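Local coordinates for hypothetical protein (Parabacteroides merdae, PDB 4OO3), which is a putative oxidoreductase that probably binds a nicotinamide dinucleotide through a Rossmann fold joined to a C-terminal sheet domain, at residues M158-L163 against K365-Y370; P181-S187 against V297-S302; K325-R331 against E341-V347; L352-E356 against K377-W383. All coordinates share one frame; numbering follows the deposited sequence.

All four contacts lie around the mixed beta sheet of the C-terminal domain. Contact 3 lies between the others, touching contacts 1 and 4: its centre is about 14 Å from those of contacts 1 and 2 and about 11 Å from that of contact 4, while its nearest atoms to contact 2 are about 6 Å away. Strand 341-346 lies beside strand 382-386 of contact 4 in the sheet, with probable hydrogen bonds Val344 N to Trp383 O (2.7 Å) and Ala346 N to Gly381 O (2.8 Å). Helix 352-369 serves contacts 1 and 4. Leu159 of contact 1 rests on Leu342 of contact 3, whereas contacts 2 and 4, centres about 25 Å apart, share the sheet without touching.

Contact 1: residues M158-L163 against K365-Y370; sequences MLQREL and KVSAEY
Leu159 lays its CD2 methyl over one face of the Tyr370 ring, 3.8 Å from the ring centroid and displaced toward the CD1 rim, a CH-pi contact in which a methyl of a branched side chain rests on an aromatic face. Other residues of the same helix border the ring. Glu162 CG meets its edge in the ring plane, 3.8 Å from Tyr370 CE1, and selenomethionine Met158 crosses its end with CB 3.6 Å from Tyr370 OH. Were Tyr370 replaced by alanine, the Leu159 methyl would probably lose the face it covers and a gap would open between the helices. Beyond the ring, Val366 offers one methyl to each leucine: CG1 to Leu159, and CG2 to Leu163 CD2 at 3.9 Å. The axes of segments 158-163 and 365-369 approach to 11.4 Å, their directions 143° apart, and the parent helices 155-164 and 352-369 cover the same side of the mixed sheet of the C-terminal domain, where Leu159 and Leu163 also touch Leu342. On the polar flank a bend at chi2 (-74°) turns the Glu162 carboxylate toward Lys365, whose NZ arrives from the opposite direction. This salt bridge, 2.9 Å from NZ to Glu162 OE1, has weak hydrogen-bond geometry; the lysine's charge probably eases the repulsion between the Glu162 and Glu369 carboxylates. Tyr370, just past the helix end, is still tied back by its N to Val366 O at 2.8 Å.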
# COMPACT_ATOMS: atom_id res chain seq x y z
N MSE A 158 11.28 -6.95 4.95
CA MSE A 158 11.79 -6.88 6.32
C MSE A 158 13.24 -7.25 6.36
O MSE A 158 14.00 -6.67 7.14
CB MSE A 158 11.01 -7.78 7.27
CG MSE A 158 9.60 -7.24 7.48
SE MSE A 158 8.52 -8.49 8.54
CE MSE A 158 9.22 -7.98 10.30
N LEU A 159 13.65 -8.20 5.53
CA LEU A 159 15.06 -8.62 5.52
C LEU A 159 15.94 -7.58 4.83
O LEU A 159 17.10 -7.39 5.22
CB LEU A 159 15.21 -10.00 4.86
CG LEU A 159 14.65 -11.15 5.70
CD1 LEU A 159 14.57 -12.45 4.91
CD2 LEU A 159 15.48 -11.35 6.96
N GLN A 160 15.39 -6.91 3.84
CA GLN A 160 16.10 -5.85 3.13
C GLN A 160 16.41 -4.72 4.12
O GLN A 160 17.56 -4.29 4.23
CB GLN A 160 15.25 -5.34 1.98
CG GLN A 160 16.01 -5.14 0.68
CD GLN A 160 15.17 -4.49 -0.39
OE1 GLN A 160 14.00 -4.19 -0.18
NE2 GLN A 160 15.77 -4.25 -1.54
N ARG A 161 15.40 -4.27 4.84
CA ARG A 161 15.57 -3.27 5.90
C ARG A 161 16.64 -3.69 6.91
O ARG A 161 17.51 -2.89 7.26
CB ARG A 161 14.23 -3.03 6.62
CG ARG A 161 14.25 -2.05 7.80
CD ARG A 161 12.82 -1.75 8.21
NE ARG A 161 12.67 -1.27 9.59
CZ ARG A 161 12.21 -0.06 9.95
NH1 ARG A 161 11.85 0.85 9.06
NH2 ARG A 161 12.11 0.23 11.24
N GLU A 162 16.57 -4.94 7.37
CA GLU A 162 17.51 -5.45 8.37
C GLU A 162 18.94 -5.46 7.86
O GLU A 162 19.84 -4.96 8.54
CB GLU A 162 17.13 -6.86 8.85
CG GLU A 162 16.69 -6.89 10.30
CD GLU A 162 17.84 -6.73 11.28
OE1 GLU A 162 18.91 -7.34 11.06
OE2 GLU A 162 17.67 -6.00 12.27
N LEU A 163 19.13 -6.01 6.67
CA LEU A 163 20.46 -6.13 6.07
C LEU A 163 21.09 -4.77 5.77
O LEU A 163 22.30 -4.61 5.90
CB LEU A 163 20.40 -6.98 4.80
CG LEU A 163 20.11 -8.47 5.00
CD1 LEU A 163 20.07 -9.17 3.65
CD2 LEU A 163 21.13 -9.14 5.90
N LYS A 365 23.54 -12.84 13.56
CA LYS A 365 22.63 -11.83 14.10
C LYS A 365 21.26 -11.88 13.40
O LYS A 365 20.22 -11.82 14.07
CB LYS A 365 23.30 -10.44 14.01
CG LYS A 365 22.42 -9.24 13.64
CD LYS A 365 21.49 -8.79 14.77
CE LYS A 365 21.13 -7.31 14.64
NZ LYS A 365 20.73 -6.93 13.25
N VAL A 366 21.26 -12.03 12.08
CA VAL A 366 20.02 -12.07 11.28
C VAL A 366 19.18 -13.32 11.54
O VAL A 366 17.96 -13.26 11.56
CB VAL A 366 20.34 -11.96 9.76
CG1 VAL A 366 19.08 -12.09 8.92
CG2 VAL A 366 21.05 -10.65 9.46
N SER A 367 19.85 -14.46 11.74
CA SER A 367 19.19 -15.72 12.07
C SER A 367 18.49 -15.66 13.42
O SER A 367 17.46 -16.30 13.61
CB SER A 367 20.21 -16.87 12.10
OG SER A 367 20.88 -16.98 10.86
N ALA A 368 19.08 -14.92 14.35
CA ALA A 368 18.44 -14.67 15.65
C ALA A 368 17.10 -13.97 15.44
O ALA A 368 16.09 -14.40 15.98
CB ALA A 368 19.35 -13.84 16.54
N GLU A 369 17.11 -12.91 14.64
CA GLU A 369 15.89 -12.15 14.33
C GLU A 369 14.88 -13.01 13.57
O GLU A 369 13.70 -13.03 13.90
CB GLU A 369 16.21 -10.92 13.47
CG GLU A 369 17.27 -9.96 14.00
CD GLU A 369 16.79 -9.14 15.18
OE1 GLU A 369 15.75 -8.46 15.04
OE2 GLU A 369 17.47 -9.18 16.23
N TYR A 370 15.36 -13.73 12.55
CA TYR A 370 14.49 -14.53 11.68
C TYR A 370 15.01 -15.95 11.56
O TYR A 370 15.73 -16.28 10.62
CB TYR A 370 14.40 -13.90 10.28
CG TYR A 370 13.99 -12.44 10.29
CD1 TYR A 370 14.95 -11.44 10.39
CD2 TYR A 370 12.65 -12.07 10.20
CE1 TYR A 370 14.59 -10.10 10.40
CE2 TYR A 370 12.28 -10.73 10.21
CZ TYR A 370 13.26 -9.75 10.31
OH TYR A 370 12.90 -8.42 10.32

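Contact 2: residues P181-S187 against V297-S302; sequences PAIVKES and VTAKVS
Glu186 and Lys300 meet through complementary torsions on one face of the sheet. Lys300 sets CG anti to its own backbone N (chi1 162°) and then turns at chi2 (114°), while Glu186 places CG beside its backbone N (chi1 -65°) and stays extended beyond it. Their ends join in a salt bridge, Lys300 NZ to Glu186 OE2 at 3.6 Å, and the aliphatic Glu186 CG is left against Ser302 CB. Nearer the lysine backbone, Pro181 fits its ring CG against Lys300 CB at 3.9 Å, with its CB over Thr298. Beneath these side chains the two strands run parallel, the one parallel pairing in the otherwise antiparallel mixed sheet of the C-terminal domain. As in any parallel pair, one residue reaches two partners: Lys185 N donates to Lys300 O at 2.8 Å, and Lys185 O accepts from Ser302 N at 2.8 Å. The other face carries Ile183, Ala299, Lys185 and Val301 and is covered by helix 220-231. Apolar residues suit it: Ile183 CD1 touches Val297 CG1 at 4.0 Å, and the small Ala299 accommodates Ile183 CB. The buried Lys185 has its NZ in a salt bridge with Glu230 of that helix, which probably offsets the cost of burial. At the far end, Ser187 N donates to Ser302 O at 2.9 Å, and a water links Ser187 O to Ser302 OG, 2.7 Å from the latter.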
# COMPACT_ATOMS: atom_id res chain seq x y z
N PRO A 181 20.00 5.99 -10.28
CA PRO A 181 19.46 6.02 -8.92
C PRO A 181 20.04 4.94 -8.02
O PRO A 181 20.36 3.85 -8.50
CB PRO A 181 17.97 5.78 -9.13
CG PRO A 181 17.70 6.27 -10.51
CD PRO A 181 18.93 5.94 -11.30
N ALA A 182 20.17 5.25 -6.74
CA ALA A 182 20.69 4.31 -5.74
C ALA A 182 19.60 3.39 -5.21
O ALA A 182 19.89 2.34 -4.65
CB ALA A 182 21.34 5.07 -4.59
N ILE A 183 18.34 3.79 -5.38
CA ILE A 183 17.21 2.97 -4.98
C ILE A 183 16.26 2.93 -6.16
O ILE A 183 15.96 3.96 -6.75
CB ILE A 183 16.53 3.51 -3.70
CG1 ILE A 183 17.54 3.59 -2.55
CG2 ILE A 183 15.37 2.61 -3.29
CD1 ILE A 183 17.00 4.19 -1.27
N VAL A 184 15.83 1.72 -6.53
CA VAL A 184 14.99 1.50 -7.71
C VAL A 184 13.94 0.43 -7.38
O VAL A 184 14.32 -0.65 -6.95
CB VAL A 184 15.83 1.02 -8.91
CG1 VAL A 184 14.94 0.72 -10.11
CG2 VAL A 184 16.89 2.06 -9.28
N LYS A 185 12.66 0.75 -7.57
CA LYS A 185 11.55 -0.21 -7.37
C LYS A 185 10.54 -0.17 -8.53
O LYS A 185 9.96 0.87 -8.82
CB LYS A 185 10.80 0.06 -6.07
CG LYS A 185 11.69 -0.12 -4.85
CD LYS A 185 10.94 0.09 -3.55
CE LYS A 185 11.92 0.05 -2.38
NZ LYS A 185 12.51 -1.30 -2.18
N GLU A 186 10.36 -1.31 -9.18
CA GLU A 186 9.53 -1.39 -10.37
C GLU A 186 8.55 -2.54 -10.23
O GLU A 186 8.96 -3.67 -9.98
CB GLU A 186 10.41 -1.58 -11.61
CG GLU A 186 11.32 -0.39 -11.89
CD GLU A 186 12.35 -0.68 -12.98
OE1 GLU A 186 13.02 -1.74 -12.92
OE2 GLU A 186 12.50 0.17 -13.88
N SER A 187 7.26 -2.25 -10.37
CA SER A 187 6.21 -3.26 -10.25
C SER A 187 5.37 -3.31 -11.51
O SER A 187 5.11 -2.28 -12.12
CB SER A 187 5.30 -2.95 -9.06
OG SER A 187 6.05 -2.75 -7.88
N VAL A 297 19.51 11.22 -1.59
CA VAL A 297 19.55 9.91 -2.24
C VAL A 297 18.54 9.87 -3.38
O VAL A 297 17.36 10.10 -3.15
CB VAL A 297 19.22 8.77 -1.25
CG1 VAL A 297 19.28 7.41 -1.94
CG2 VAL A 297 20.17 8.81 -0.06
N THR A 298 19.00 9.57 -4.59
CA THR A 298 18.10 9.47 -5.73
C THR A 298 17.38 8.11 -5.72
O THR A 298 18.01 7.06 -5.75
CB THR A 298 18.85 9.63 -7.07
OG1 THR A 298 19.48 10.92 -7.11
CG2 THR A 298 17.88 9.52 -8.23
N ALA A 299 16.05 8.17 -5.66
CA ALA A 299 15.21 6.99 -5.71
C ALA A 299 14.39 7.01 -6.99
O ALA A 299 14.08 8.08 -7.52
CB ALA A 299 14.31 6.94 -4.49
N LYS A 300 14.03 5.83 -7.49
CA LYS A 300 13.18 5.70 -8.66
C LYS A 300 12.10 4.67 -8.36
O LYS A 300 12.41 3.54 -8.00
CB LYS A 300 14.00 5.27 -9.87
CG LYS A 300 13.21 4.68 -11.05
CD LYS A 300 13.27 5.55 -12.30
CE LYS A 300 12.68 4.85 -13.52
NZ LYS A 300 13.43 3.62 -13.89
N VAL A 301 10.84 5.05 -8.52
CA VAL A 301 9.75 4.09 -8.38
C VAL A 301 8.89 4.07 -9.63
O VAL A 301 8.71 5.10 -10.28
CB VAL A 301 8.87 4.36 -7.14
CG1 VAL A 301 9.72 4.36 -5.88
CG2 VAL A 301 8.10 5.66 -7.28
N SER A 302 8.36 2.90 -9.95
CA SER A 302 7.62 2.70 -11.18
C SER A 302 6.51 1.65 -11.02
O SER A 302 6.69 0.64 -10.33
CB SER A 302 8.60 2.29 -12.28
OG SER A 302 7.91 1.94 -13.46
O HOH W 1 7.28 -0.67 -13.41

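Contact 3: residues K325-R331 against E341-V347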
# COMPACT_ATOMS: atom_id res chain seq x y z
N LYS A 325 29.11 -1.26 0.06
CA LYS A 325 29.67 -2.62 0.00
C LYS A 325 28.88 -3.56 -0.90
O LYS A 325 29.45 -4.44 -1.54
CB LYS A 325 29.74 -3.24 1.39
CG LYS A 325 30.76 -2.59 2.31
CD LYS A 325 30.94 -3.44 3.56
CE LYS A 325 31.64 -2.67 4.67
NZ LYS A 325 33.05 -2.36 4.32
N ALA A 326 27.56 -3.40 -0.94
CA ALA A 326 26.71 -4.35 -1.65
C ALA A 326 25.38 -3.78 -2.08
O ALA A 326 24.84 -2.88 -1.44
CB ALA A 326 26.48 -5.57 -0.77
N ASP A 327 24.86 -4.34 -3.18
CA ASP A 327 23.49 -4.13 -3.63
C ASP A 327 22.59 -5.21 -3.02
O ASP A 327 22.91 -6.40 -3.08
CB ASP A 327 23.39 -4.23 -5.16
CG ASP A 327 24.18 -3.15 -5.87
OD1 ASP A 327 24.47 -2.10 -5.26
OD2 ASP A 327 24.51 -3.35 -7.06
N LEU A 328 21.47 -4.78 -2.44
CA LEU A 328 20.42 -5.70 -2.01
C LEU A 328 19.33 -5.71 -3.08
O LEU A 328 18.79 -4.67 -3.42
CB LEU A 328 19.82 -5.26 -0.67
CG LEU A 328 20.83 -5.11 0.47
CD1 LEU A 328 20.13 -4.53 1.69
CD2 LEU A 328 21.48 -6.45 0.78
N VAL A 329 19.02 -6.90 -3.60
CA VAL A 329 18.23 -7.03 -4.82
C VAL A 329 17.06 -7.97 -4.60
O VAL A 329 17.24 -9.08 -4.10
CB VAL A 329 19.10 -7.57 -5.98
CG1 VAL A 329 18.26 -7.85 -7.23
CG2 VAL A 329 20.22 -6.59 -6.30
N ILE A 330 15.86 -7.51 -4.96
CA ILE A 330 14.68 -8.36 -5.01
C ILE A 330 14.43 -8.72 -6.46
O ILE A 330 14.42 -7.84 -7.32
CB ILE A 330 13.42 -7.66 -4.50
CG1 ILE A 330 13.60 -7.14 -3.07
CG2 ILE A 330 12.23 -8.61 -4.57
CD1 ILE A 330 13.72 -8.22 -2.03
N ARG A 331 14.23 -10.01 -6.72
CA ARG A 331 13.71 -10.47 -8.00
C ARG A 331 12.40 -11.20 -7.75
O ARG A 331 12.28 -11.98 -6.80
CB ARG A 331 14.69 -11.40 -8.69
CG ARG A 331 15.97 -10.71 -9.13
CD ARG A 331 16.99 -11.73 -9.61
NE ARG A 331 18.34 -11.36 -9.20
CZ ARG A 331 19.08 -10.43 -9.78
NH1 ARG A 331 18.63 -9.76 -10.83
NH2 ARG A 331 20.29 -10.17 -9.31
N GLU A 341 12.26 -12.97 -4.08
CA GLU A 341 13.48 -13.54 -3.52
C GLU A 341 14.50 -12.43 -3.37
O GLU A 341 14.60 -11.56 -4.24
CB GLU A 341 14.05 -14.64 -4.42
CG GLU A 341 13.16 -15.86 -4.64
CD GLU A 341 12.84 -16.63 -3.37
OE1 GLU A 341 13.53 -16.45 -2.34
OE2 GLU A 341 11.88 -17.44 -3.39
N LEU A 342 15.25 -12.47 -2.27
CA LEU A 342 16.22 -11.43 -1.93
C LEU A 342 17.64 -11.92 -2.20
O LEU A 342 17.97 -13.07 -1.92
CB LEU A 342 16.06 -11.06 -0.44
CG LEU A 342 17.01 -10.04 0.19
CD1 LEU A 342 17.01 -8.70 -0.53
CD2 LEU A 342 16.64 -9.87 1.65
N PHE A 343 18.47 -11.03 -2.76
CA PHE A 343 19.87 -11.32 -3.03
C PHE A 343 20.81 -10.25 -2.48
O PHE A 343 20.47 -9.07 -2.44
CB PHE A 343 20.10 -11.47 -4.54
CG PHE A 343 19.34 -12.60 -5.17
CD1 PHE A 343 18.01 -12.45 -5.53
CD2 PHE A 343 19.95 -13.83 -5.39
CE1 PHE A 343 17.31 -13.49 -6.10
CE2 PHE A 343 19.25 -14.88 -5.97
CZ PHE A 343 17.93 -14.71 -6.32
N VAL A 344 22.00 -10.68 -2.05
CA VAL A 344 23.09 -9.79 -1.66
C VAL A 344 24.17 -9.88 -2.72
O VAL A 344 24.70 -10.95 -2.99
CB VAL A 344 23.71 -10.22 -0.31
CG1 VAL A 344 24.92 -9.34 0.04
CG2 VAL A 344 22.67 -10.17 0.80
N GLU A 345 24.50 -8.74 -3.33
CA GLU A 345 25.47 -8.71 -4.42
C GLU A 345 26.59 -7.75 -4.07
O GLU A 345 26.37 -6.54 -3.95
CB GLU A 345 24.78 -8.28 -5.72
CG GLU A 345 23.46 -8.99 -5.96
CD GLU A 345 22.98 -8.91 -7.40
OE1 GLU A 345 23.48 -8.06 -8.17
OE2 GLU A 345 22.10 -9.71 -7.76
N ALA A 346 27.80 -8.27 -3.89
CA ALA A 346 28.92 -7.43 -3.53
C ALA A 346 29.24 -6.49 -4.68
O ALA A 346 29.05 -6.84 -5.85
CB ALA A 346 30.14 -8.26 -3.18
N VAL A 347 29.70 -5.29 -4.33
CA VAL A 347 30.15 -4.31 -5.32
C VAL A 347 31.47 -4.81 -5.90
O VAL A 347 32.27 -5.42 -5.19
CB VAL A 347 30.29 -2.91 -4.67
CG1 VAL A 347 31.04 -1.94 -5.58
CG2 VAL A 347 28.91 -2.36 -4.32
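Lys325 and Val347 close one end of an antiparallel beta hairpin, formed by strands 326-332 and 341-346 within the mixed sheet of the C-terminal domain. Val347 N donates to Lys325 O at 2.9 Å, and Val347 CG2 leans on the same carbonyl. Ala326 follows in a non-hydrogen-bonded pair with Ala346, where the CA atoms come within 4.2 Å; two small residues suit this place because Tyr355 of helix 352-369 packs on both. Asp327 then pairs with Glu345 through reciprocal backbone bonds. Leu328 lies side by side with Val344, its CD2 3.9 Å from Val344 CG2, both directed to the helix-covered face. Val329 pairs with Phe343, each amide bonded to the other's carbonyl, and its two methyls fill different roles: CG2 packs on the Glu345 carboxyl carbon CD at 3.8 Å, whereas CG1 sits over the centre of the Arg331 guanidinium, 3.7 Å above its plane. Ile330 returns to the apolar face, where its CD1 meets Leu342 CD1 at 3.6 Å beneath helix 155-164. Arg331, the last residue of the segment, is doubly bonded to Glu341 through the backbone, and its side chain doubles back along the other face, bent at chi3 (-141°). On the way its NE passes 3.8 Å above one face of the Phe343 ring, toward the rim; the cation-pi attraction is long and at most weak. The extended Glu345 meets it from the opposite direction in a salt bridge, the carboxylate nearly coplanar with the guanidinium (27°) and OE2 at its edge, although the modelled 2.4 Å from Arg331 NH2 to Glu345 OE2 is too short to be trusted as a length.

Contact 4: residues L352-E356 against K377-W383; sequences LAAYE and KVGDGVW
Tyr355 and Trp383 form the close-packed side, sliding past each other with planes an oblique 61° apart, so that Trp383 CZ3 reaches the edge of the tyrosine ring, 3.9 Å from Tyr355 CE2. Tyr355 reaches in from the helix with its ring trans to the backbone N (chi1 -178°), and its buried OH is satisfied by Val169 O. Leu352, one helical turn earlier, presses CD2 to within 3.6 Å of Gly381 N. The positive phi (80°) at Gly381 favours glycine, and a CB would come close to Leu352 CD1. Glu356 borders another part of the indole edge, its carboxylate turned steeply to the ring plane and OE1 3.6 Å from Trp383 CZ2. With an alanine in place of Trp383, Tyr355 and the aliphatic part of Glu356 would probably lose their shared wall, leaving a gap under the helix. The looser, polar margin has a long salt bridge, Lys377 NZ to Glu356 OE1 at 3.8 Å, from an exposed lysine. Helix 352-369 rests on a beta hairpin, strands 374-379 and 382-386, which reverses through a type II turn with Gly381 at its third position and a classic beta bulge at Val378 and Gly379 facing Val382.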
# COMPACT_ATOMS: atom_id res chain seq x y z
N LEU A 352 36.63 -10.11 -1.72
CA LEU A 352 35.47 -11.01 -1.69
C LEU A 352 35.62 -12.12 -0.64
O LEU A 352 34.62 -12.63 -0.12
CB LEU A 352 35.26 -11.62 -3.09
CG LEU A 352 33.83 -11.80 -3.58
CD1 LEU A 352 33.13 -10.46 -3.77
CD2 LEU A 352 33.83 -12.58 -4.89
N ALA A 353 36.86 -12.48 -0.33
CA ALA A 353 37.16 -13.47 0.71
C ALA A 353 36.81 -12.92 2.10
O ALA A 353 36.12 -13.58 2.88
CB ALA A 353 38.63 -13.86 0.65
N ALA A 354 37.28 -11.72 2.38
CA ALA A 354 37.04 -11.06 3.67
C ALA A 354 35.57 -10.63 3.83
O ALA A 354 35.03 -10.62 4.94
CB ALA A 354 37.96 -9.86 3.82
N TYR A 355 34.94 -10.26 2.72
CA TYR A 355 33.53 -9.90 2.74
C TYR A 355 32.67 -11.10 3.15
O TYR A 355 31.75 -10.96 3.94
CB TYR A 355 33.08 -9.34 1.38
CG TYR A 355 31.63 -8.91 1.37
CD1 TYR A 355 31.20 -7.84 2.15
CD2 TYR A 355 30.68 -9.59 0.61
CE1 TYR A 355 29.88 -7.45 2.16
CE2 TYR A 355 29.35 -9.21 0.62
CZ TYR A 355 28.95 -8.14 1.40
OH TYR A 355 27.64 -7.75 1.42
N GLU A 356 33.00 -12.28 2.63
CA GLU A 356 32.23 -13.49 2.92
C GLU A 356 32.26 -13.87 4.41
O GLU A 356 31.31 -14.47 4.92
CB GLU A 356 32.73 -14.66 2.06
CG GLU A 356 31.88 -15.91 2.18
CD GLU A 356 32.00 -16.85 0.99
OE1 GLU A 356 32.64 -16.48 -0.02
OE2 GLU A 356 31.45 -17.97 1.07
N LYS A 377 25.32 -19.15 -1.54
CA LYS A 377 26.13 -18.59 -2.61
C LYS A 377 25.53 -19.11 -3.92
O LYS A 377 25.30 -20.30 -4.04
CB LYS A 377 27.59 -19.02 -2.47
CG LYS A 377 28.59 -18.19 -3.26
CD LYS A 377 30.01 -18.67 -3.00
CE LYS A 377 31.02 -18.10 -3.99
NZ LYS A 377 31.44 -16.71 -3.65
N VAL A 378 25.24 -18.20 -4.85
CA VAL A 378 24.63 -18.59 -6.13
C VAL A 378 25.44 -18.05 -7.31
O VAL A 378 24.95 -18.01 -8.44
CB VAL A 378 23.16 -18.10 -6.25
CG1 VAL A 378 22.27 -18.86 -5.27
CG2 VAL A 378 23.05 -16.60 -6.02
N GLY A 379 26.69 -17.68 -7.04
CA GLY A 379 27.55 -17.00 -8.01
C GLY A 379 28.53 -16.17 -7.21
O GLY A 379 28.20 -15.72 -6.11
N ASP A 380 29.74 -15.98 -7.72
CA ASP A 380 30.77 -15.30 -6.92
C ASP A 380 30.38 -13.83 -6.71
O ASP A 380 30.11 -13.10 -7.66
CB ASP A 380 32.19 -15.47 -7.49
CG ASP A 380 32.36 -14.84 -8.85
OD1 ASP A 380 31.43 -14.94 -9.69
OD2 ASP A 380 33.44 -14.25 -9.09
N GLY A 381 30.33 -13.42 -5.45
CA GLY A 381 29.87 -12.08 -5.08
C GLY A 381 28.35 -11.93 -5.06
O GLY A 381 27.86 -10.81 -4.96
N VAL A 382 27.62 -13.05 -5.16
CA VAL A 382 26.15 -13.03 -5.17
C VAL A 382 25.56 -14.15 -4.30
O VAL A 382 25.73 -15.33 -4.59
CB VAL A 382 25.58 -13.17 -6.60
CG1 VAL A 382 24.07 -13.00 -6.58
CG2 VAL A 382 26.23 -12.16 -7.54
N TRP A 383 24.86 -13.75 -3.23
CA TRP A 383 24.22 -14.69 -2.29
C TRP A 383 22.71 -14.49 -2.24
O TRP A 383 22.24 -13.37 -2.07
CB TRP A 383 24.76 -14.48 -0.88
CG TRP A 383 26.19 -14.89 -0.70
CD1 TRP A 383 26.65 -16.08 -0.22
CD2 TRP A 383 27.35 -14.10 -1.01
NE1 TRP A 383 28.03 -16.08 -0.21
CE2 TRP A 383 28.48 -14.88 -0.69
CE3 TRP A 383 27.54 -12.81 -1.53
CZ2 TRP A 383 29.78 -14.41 -0.87
CZ3 TRP A 383 28.84 -12.35 -1.70
CH2 TRP A 383 29.94 -13.15 -1.37